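Local coordinates for NigD-like protein (Bacteroides vulgatus ATCC 8482, PDB 3K6O) that is of unknown function but belongs to the NigD-like family, pairing an N-terminal OB domain with a C-terminal beta sandwich, and is probably exported as a lipoprotein, at residues M104-K109 / L154-N159; V120-N125 / G168-K173. All blocks are in the same frame, centred on the assembly; numbering follows the deposited sequence.

Interactions 1 and 2 lie in the C-terminal beta sandwich, their centres about 9 Å apart, and together illustrate how such a fold is closed: interaction 2 is a backbone ladder between neighbouring strands, whereas interaction 1 is mainly side-chain packing, with one backbone bond where the loop before strand 107-113 meets the end of strand 149-157. Along the chain the segments alternate, 104-109, 120-125, 154-159, 168-173, so the two contacts interlock. Lys109 N probably bonds to Arg121 O, the Tyr156 hydroxyl probably bonds to Asn125 OD1, and Leu154 packs on Phe172, tying the interiors together. Interaction 2 is buried, about 7 Å from the molecule's centre to its own; interaction 1, about 15 Å out, is partly exposed.

Interaction 1 of 2, residues M104-K109 / L154-N159; sequences MKVQIK and LRYNNN
Met104 and Tyr156 bring the backbones of segments 104-109 and 154-159 together at one point, where the chains run 115° apart end to end. The amide N of Met104 donates to Tyr156 O (2.9 Å, 149° at the hydrogen). Beside this bond a water molecule donates to Met104 O at 2.7 Å and accepts from the N of Tyr156 at 2.9 Å, filling in where a second direct backbone bond might have been. Beyond it the segments diverge, and side chains take over. Tyr156 carries most of the contact on its strand: its CB meets Val106 CB at 3.7 Å, and Val106 CG2 lies over one face of the ring, displaced toward the rim. The backbone N of Asn158, buried and without a hydrogen-bond partner, lies above the opposite face, likewise near the rim. Lys105 O approaches the ring obliquely, 3.5 Å from Tyr156 CD2, and the hydroxyl beyond is satisfied by Asn125. The selenomethionine Met104 bends at its last torsion (chi3 85°), which brings its terminal methyl against the Asn158 amide, the two side chains crossing at about a right angle. Its SE lies 3.3 Å from Asn158 OD1, and its CE 3.2 Å from Asn158 ND2. SE also borders Asn157 OD1, an atom engaged by the backbone N of Asn159 in an Asx turn that closes the end of the strand. At the other end, Ile108 CD1 touches Leu154 CD1 at 4.1 Å, joining an apolar cluster with Val191. Val106 bonds through its backbone to Asn192 and Val194, beyond strand 186-191, whereas strand 107-113 pairs with 117-125, consistent with a strand leaving the edge of one sheet of the family's C-terminal beta sandwich to enter the other.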
loop_
_atom_site.group_PDB
_atom_site.type_symbol
_atom_site.label_atom_id
_atom_site.label_comp_id
_atom_site.label_asym_id
_atom_site.label_seq_id
_atom_site.Cartn_x
_atom_site.Cartn_y
_atom_site.Cartn_z
HETATM N N MSE A 104 14.191 -11.090 7.866
HETATM C CA MSE A 104 14.761 -11.793 6.736
HETATM C C MSE A 104 14.820 -10.935 5.469
HETATM O O MSE A 104 14.053 -9.973 5.292
HETATM C CB MSE A 104 13.935 -13.041 6.494
HETATM C CG MSE A 104 13.988 -14.032 7.688
HETATM SE SE MSE A 104 13.003 -15.610 7.249
HETATM C CE MSE A 104 14.439 -16.579 6.279
ATOM N N LYS A 105 15.763 -11.260 4.598
ATOM C CA LYS A 105 15.964 -10.491 3.388
ATOM C C LYS A 105 14.733 -10.597 2.481
ATOM O O LYS A 105 14.191 -11.685 2.282
ATOM C CB LYS A 105 17.230 -10.966 2.658
ATOM C CG LYS A 105 18.528 -10.659 3.445
ATOM C CD LYS A 105 19.796 -10.765 2.585
ATOM C CE LYS A 105 21.042 -10.137 3.308
ATOM N NZ LYS A 105 20.862 -8.650 3.622
ATOM N N VAL A 106 14.320 -9.458 1.934
ATOM C CA VAL A 106 13.160 -9.372 1.049
ATOM C C VAL A 106 13.522 -8.503 -0.171
ATOM O O VAL A 106 14.330 -7.572 -0.064
ATOM C CB VAL A 106 11.942 -8.753 1.769
ATOM C CG1 VAL A 106 12.217 -7.286 2.217
ATOM C CG2 VAL A 106 10.680 -8.787 0.877
ATOM N N GLN A 107 12.927 -8.832 -1.317
ATOM C CA GLN A 107 13.085 -8.057 -2.555
ATOM C C GLN A 107 11.950 -7.072 -2.710
ATOM O O GLN A 107 10.805 -7.476 -2.870
ATOM C CB GLN A 107 13.120 -8.998 -3.765
ATOM C CG GLN A 107 13.307 -8.281 -5.106
ATOM C CD GLN A 107 13.402 -9.241 -6.287
ATOM O OE1 GLN A 107 13.373 -10.469 -6.127
ATOM N NE2 GLN A 107 13.516 -8.679 -7.489
ATOM N N ILE A 108 12.261 -5.780 -2.624
ATOM C CA ILE A 108 11.283 -4.728 -2.812
ATOM C C ILE A 108 11.284 -4.279 -4.270
ATOM O O ILE A 108 12.319 -3.929 -4.792
ATOM C CB ILE A 108 11.573 -3.490 -1.952
ATOM C CG1 ILE A 108 11.565 -3.835 -0.448
ATOM C CG2 ILE A 108 10.517 -2.378 -2.234
ATOM C CD1 ILE A 108 10.301 -4.565 0.027
ATOM N N LYS A 109 10.134 -4.316 -4.929
ATOM C CA LYS A 109 10.003 -3.807 -6.296
ATOM C C LYS A 109 9.507 -2.354 -6.323
ATOM O O LYS A 109 9.949 -1.580 -7.145
ATOM C CB LYS A 109 9.079 -4.714 -7.126
ATOM C CG LYS A 109 9.688 -6.059 -7.488
ATOM C CD LYS A 109 9.116 -6.632 -8.779
ATOM C CE LYS A 109 10.034 -7.689 -9.366
ATOM N NZ LYS A 109 9.418 -8.431 -10.516
ATOM N N LEU A 154 10.425 -2.173 7.912
ATOM C CA LEU A 154 9.733 -3.265 7.271
ATOM C C LEU A 154 10.463 -4.541 7.658
ATOM O O LEU A 154 11.668 -4.620 7.515
ATOM C CB LEU A 154 9.749 -3.150 5.752
ATOM C CG LEU A 154 8.691 -2.406 4.947
ATOM C CD1 LEU A 154 9.100 -2.616 3.466
ATOM C CD2 LEU A 154 7.257 -2.864 5.225
ATOM N N ARG A 155 9.713 -5.521 8.135
ATOM C CA ARG A 155 10.253 -6.767 8.621
ATOM C C ARG A 155 9.583 -7.910 7.853
ATOM O O ARG A 155 8.358 -8.055 7.906
ATOM C CB ARG A 155 9.984 -6.869 10.128
ATOM C CG ARG A 155 10.662 -5.781 10.960
ATOM C CD ARG A 155 12.185 -5.899 10.799
ATOM N NE ARG A 155 12.964 -5.155 11.806
ATOM C CZ ARG A 155 13.557 -5.676 12.875
ATOM N NH1 ARG A 155 13.495 -6.974 13.162
ATOM N NH2 ARG A 155 14.277 -4.887 13.643
ATOM N N TYR A 156 10.383 -8.712 7.154
ATOM C CA TYR A 156 9.880 -9.873 6.414
ATOM C C TYR A 156 10.196 -11.174 7.150
ATOM O O TYR A 156 11.290 -11.351 7.689
ATOM C CB TYR A 156 10.500 -9.925 5.005
ATOM C CG TYR A 156 10.085 -11.118 4.148
ATOM C CD1 TYR A 156 8.781 -11.282 3.745
ATOM C CD2 TYR A 156 11.017 -12.092 3.754
ATOM C CE1 TYR A 156 8.402 -12.336 2.935
ATOM C CE2 TYR A 156 10.644 -13.161 2.970
ATOM C CZ TYR A 156 9.328 -13.268 2.560
ATOM O OH TYR A 156 8.920 -14.318 1.801
ATOM N N ASN A 157 9.224 -12.082 7.168
ATOM C CA ASN A 157 9.442 -13.415 7.697
ATOM C C ASN A 157 8.811 -14.408 6.725
ATOM O O ASN A 157 7.619 -14.329 6.463
ATOM C CB ASN A 157 8.861 -13.569 9.106
ATOM C CG ASN A 157 9.505 -14.699 9.877
ATOM O OD1 ASN A 157 10.101 -15.617 9.292
ATOM N ND2 ASN A 157 9.415 -14.639 11.204
ATOM N N ASN A 158 9.616 -15.317 6.169
ATOM C CA ASN A 158 9.074 -16.311 5.229
ATOM C C ASN A 158 8.431 -17.492 5.930
ATOM O O ASN A 158 7.785 -18.331 5.287
ATOM C CB ASN A 158 10.105 -16.761 4.204
ATOM C CG ASN A 158 11.253 -17.523 4.807
ATOM O OD1 ASN A 158 11.191 -17.999 5.940
ATOM N ND2 ASN A 158 12.327 -17.630 4.050
ATOM N N ASN A 159 8.595 -17.546 7.253
ATOM C CA ASN A 159 7.928 -18.542 8.063
ATOM C C ASN A 159 8.215 -19.937 7.508
ATOM O O ASN A 159 7.308 -20.704 7.291
ATOM C CB ASN A 159 6.402 -18.255 8.090
ATOM C CG ASN A 159 6.031 -17.073 8.996
ATOM O OD1 ASN A 159 6.780 -16.718 9.907
ATOM N ND2 ASN A 159 4.870 -16.474 8.753
HETATM O O HOH W 1 13.116 -7.946 6.762
#

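Interaction 2 of 2, residues V120-N125 / G168-K173; sequences VRFMLN and GMVSFK
Gly168 and Phe122 form a hydrogen-bonded pair in an antiparallel ladder of the C-terminal beta sandwich, which continues through Leu124 and Val166; strands 120-125 and 168-173 run at 139° to each other, a strongly twisted pairing. The N of Phe122 donates to Gly168 O at 2.8 Å, while the return bond from Gly168 N to Phe122 O, 2.7 Å long, is bent and weak. The lack of a side chain at Gly168 matters: a beta carbon there would fall about 2.7 Å from Leu124 CD2, a clash, and Leu124 instead packs its methyl against the glycine CA. Met169, a selenomethionine opposite Arg121 in a non-hydrogen-bonded pair, sends its CA-H toward Val120 O (3.3 Å from CA to O). Its SE rests 3.8 Å from Arg121 CB, on the face that these two residues share; the guanidinium group of Arg121 reaches on to Asp110 and Asp219. Val170 restores the hydrogen-bonded register: its O accepts from Val120 N, 2.9 Å from N to Val170 O, in a nearly straight bond (170° at the hydrogen), and its N donates back to Val120 O. On the opposite face, with Val120 and Phe122, Val170 CG1 meets Phe122 CE1 at 3.9 Å. The Phe122 ring arrives there because its CG stands between the backbone N and the carbonyl carbon (chi1 71°), which brings ring atom CD1 obliquely beside Gly168 O, with Leu134, Ile108 and Val106 also against the side chain. Replacing Phe122 by an alanine would probably open a gap beside Val170 and Leu134 and uncover the flank of the Gly168 carbonyl. Phe172, last in the series to touch, has Val170 CG2 over one ring face, displaced toward the rim, while Val120 CG2 meets the ring edge in its plane, 3.8 Å from Phe172 CE2.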
loop_
_atom_site.group_PDB
_atom_site.type_symbol
_atom_site.label_atom_id
_atom_site.label_comp_id
_atom_site.label_asym_id
_atom_site.label_seq_id
_atom_site.Cartn_x
_atom_site.Cartn_y
_atom_site.Cartn_z
ATOM N N VAL A 120 3.602 -0.963 -0.740
ATOM C CA VAL A 120 4.749 -1.790 -1.073
ATOM C C VAL A 120 4.373 -2.886 -2.097
ATOM O O VAL A 120 3.435 -3.629 -1.906
ATOM C CB VAL A 120 5.314 -2.428 0.186
ATOM C CG1 VAL A 120 6.708 -3.105 -0.131
ATOM C CG2 VAL A 120 5.455 -1.373 1.294
ATOM N N ARG A 121 5.120 -2.960 -3.187
ATOM C CA ARG A 121 5.044 -4.079 -4.082
ATOM C C ARG A 121 6.326 -4.831 -3.865
ATOM O O ARG A 121 7.397 -4.225 -3.869
ATOM C CB ARG A 121 4.930 -3.635 -5.537
ATOM C CG ARG A 121 4.704 -4.831 -6.497
ATOM C CD ARG A 121 4.226 -4.387 -7.862
ATOM N NE ARG A 121 5.347 -3.767 -8.537
ATOM C CZ ARG A 121 5.654 -3.918 -9.813
ATOM N NH1 ARG A 121 4.894 -4.642 -10.629
ATOM N NH2 ARG A 121 6.731 -3.310 -10.270
ATOM N N PHE A 122 6.228 -6.141 -3.661
ATOM C CA PHE A 122 7.384 -6.935 -3.266
ATOM C C PHE A 122 7.242 -8.388 -3.652
ATOM O O PHE A 122 6.174 -8.828 -4.090
ATOM C CB PHE A 122 7.633 -6.828 -1.762
ATOM C CG PHE A 122 6.605 -7.537 -0.895
ATOM C CD1 PHE A 122 5.316 -7.041 -0.754
ATOM C CD2 PHE A 122 6.945 -8.683 -0.181
ATOM C CE1 PHE A 122 4.387 -7.679 0.049
ATOM C CE2 PHE A 122 6.006 -9.326 0.638
ATOM C CZ PHE A 122 4.724 -8.808 0.757
HETATM N N MSE A 123 8.341 -9.125 -3.527
HETATM C CA MSE A 123 8.349 -10.548 -3.827
HETATM C C MSE A 123 8.285 -11.307 -2.513
HETATM O O MSE A 123 8.971 -10.959 -1.556
HETATM C CB MSE A 123 9.619 -10.937 -4.588
HETATM C CG MSE A 123 9.870 -10.182 -5.906
HETATM SE SE MSE A 123 8.412 -10.296 -7.201
HETATM C CE MSE A 123 8.665 -12.062 -7.848
ATOM N N LEU A 124 7.443 -12.328 -2.466
ATOM C CA LEU A 124 7.356 -13.212 -1.311
ATOM C C LEU A 124 7.397 -14.666 -1.739
ATOM O O LEU A 124 6.968 -15.031 -2.831
ATOM C CB LEU A 124 6.079 -12.943 -0.496
ATOM C CG LEU A 124 4.722 -13.229 -1.156
ATOM C CD1 LEU A 124 3.616 -13.198 -0.091
ATOM C CD2 LEU A 124 4.432 -12.196 -2.195
ATOM N N ASN A 125 7.918 -15.505 -0.853
ATOM C CA ASN A 125 8.024 -16.914 -1.154
ATOM C C ASN A 125 6.630 -17.524 -1.221
ATOM O O ASN A 125 5.793 -17.249 -0.367
ATOM C CB ASN A 125 8.894 -17.596 -0.109
ATOM C CG ASN A 125 10.311 -17.052 -0.097
ATOM O OD1 ASN A 125 10.606 -16.049 0.589
ATOM N ND2 ASN A 125 11.218 -17.720 -0.836
ATOM N N GLY A 168 3.610 -9.422 -4.772
ATOM C CA GLY A 168 2.633 -9.162 -3.721
ATOM C C GLY A 168 2.575 -7.677 -3.532
ATOM O O GLY A 168 3.572 -6.998 -3.773
HETATM N N MSE A 169 1.391 -7.181 -3.179
HETATM C CA MSE A 169 1.186 -5.797 -2.854
HETATM C C MSE A 169 0.514 -5.741 -1.507
HETATM O O MSE A 169 -0.326 -6.586 -1.205
HETATM C CB MSE A 169 0.269 -5.143 -3.861
HETATM C CG MSE A 169 0.091 -3.681 -3.604
HETATM SE SE MSE A 169 1.384 -2.606 -4.584
HETATM C CE MSE A 169 0.470 -3.075 -6.261
ATOM N N VAL A 170 0.891 -4.743 -0.702
ATOM C CA VAL A 170 0.270 -4.486 0.573
ATOM C C VAL A 170 0.290 -2.973 0.831
ATOM O O VAL A 170 1.207 -2.243 0.363
ATOM C CB VAL A 170 1.017 -5.232 1.702
ATOM C CG1 VAL A 170 2.437 -4.765 1.722
ATOM C CG2 VAL A 170 0.395 -4.964 3.059
ATOM N N SER A 171 -0.725 -2.512 1.562
ATOM C CA SER A 171 -0.824 -1.129 1.995
ATOM C C SER A 171 -0.883 -1.126 3.504
ATOM O O SER A 171 -1.745 -1.784 4.061
ATOM C CB SER A 171 -2.072 -0.462 1.447
ATOM O OG SER A 171 -1.926 -0.173 0.079
ATOM N N PHE A 172 0.055 -0.414 4.147
ATOM C CA PHE A 172 0.082 -0.248 5.584
ATOM C C PHE A 172 -0.539 1.059 5.939
ATOM O O PHE A 172 -0.116 2.059 5.445
ATOM C CB PHE A 172 1.523 -0.252 6.057
ATOM C CG PHE A 172 2.244 -1.549 5.758
ATOM C CD1 PHE A 172 2.080 -2.637 6.590
ATOM C CD2 PHE A 172 3.071 -1.672 4.648
ATOM C CE1 PHE A 172 2.721 -3.823 6.338
ATOM C CE2 PHE A 172 3.744 -2.868 4.376
ATOM C CZ PHE A 172 3.551 -3.947 5.221
ATOM N N LYS A 173 -1.541 1.066 6.805
ATOM C CA LYS A 173 -2.093 2.309 7.294
ATOM C C LYS A 173 -1.087 3.068 8.139
ATOM O O LYS A 173 -0.591 2.542 9.143
ATOM C CB LYS A 173 -3.372 2.079 8.107
ATOM C CG LYS A 173 -4.597 1.828 7.241
ATOM C CD LYS A 173 -5.914 1.857 8.052
ATOM C CE LYS A 173 -6.348 3.318 8.392
ATOM N NZ LYS A 173 -6.352 4.178 7.164
#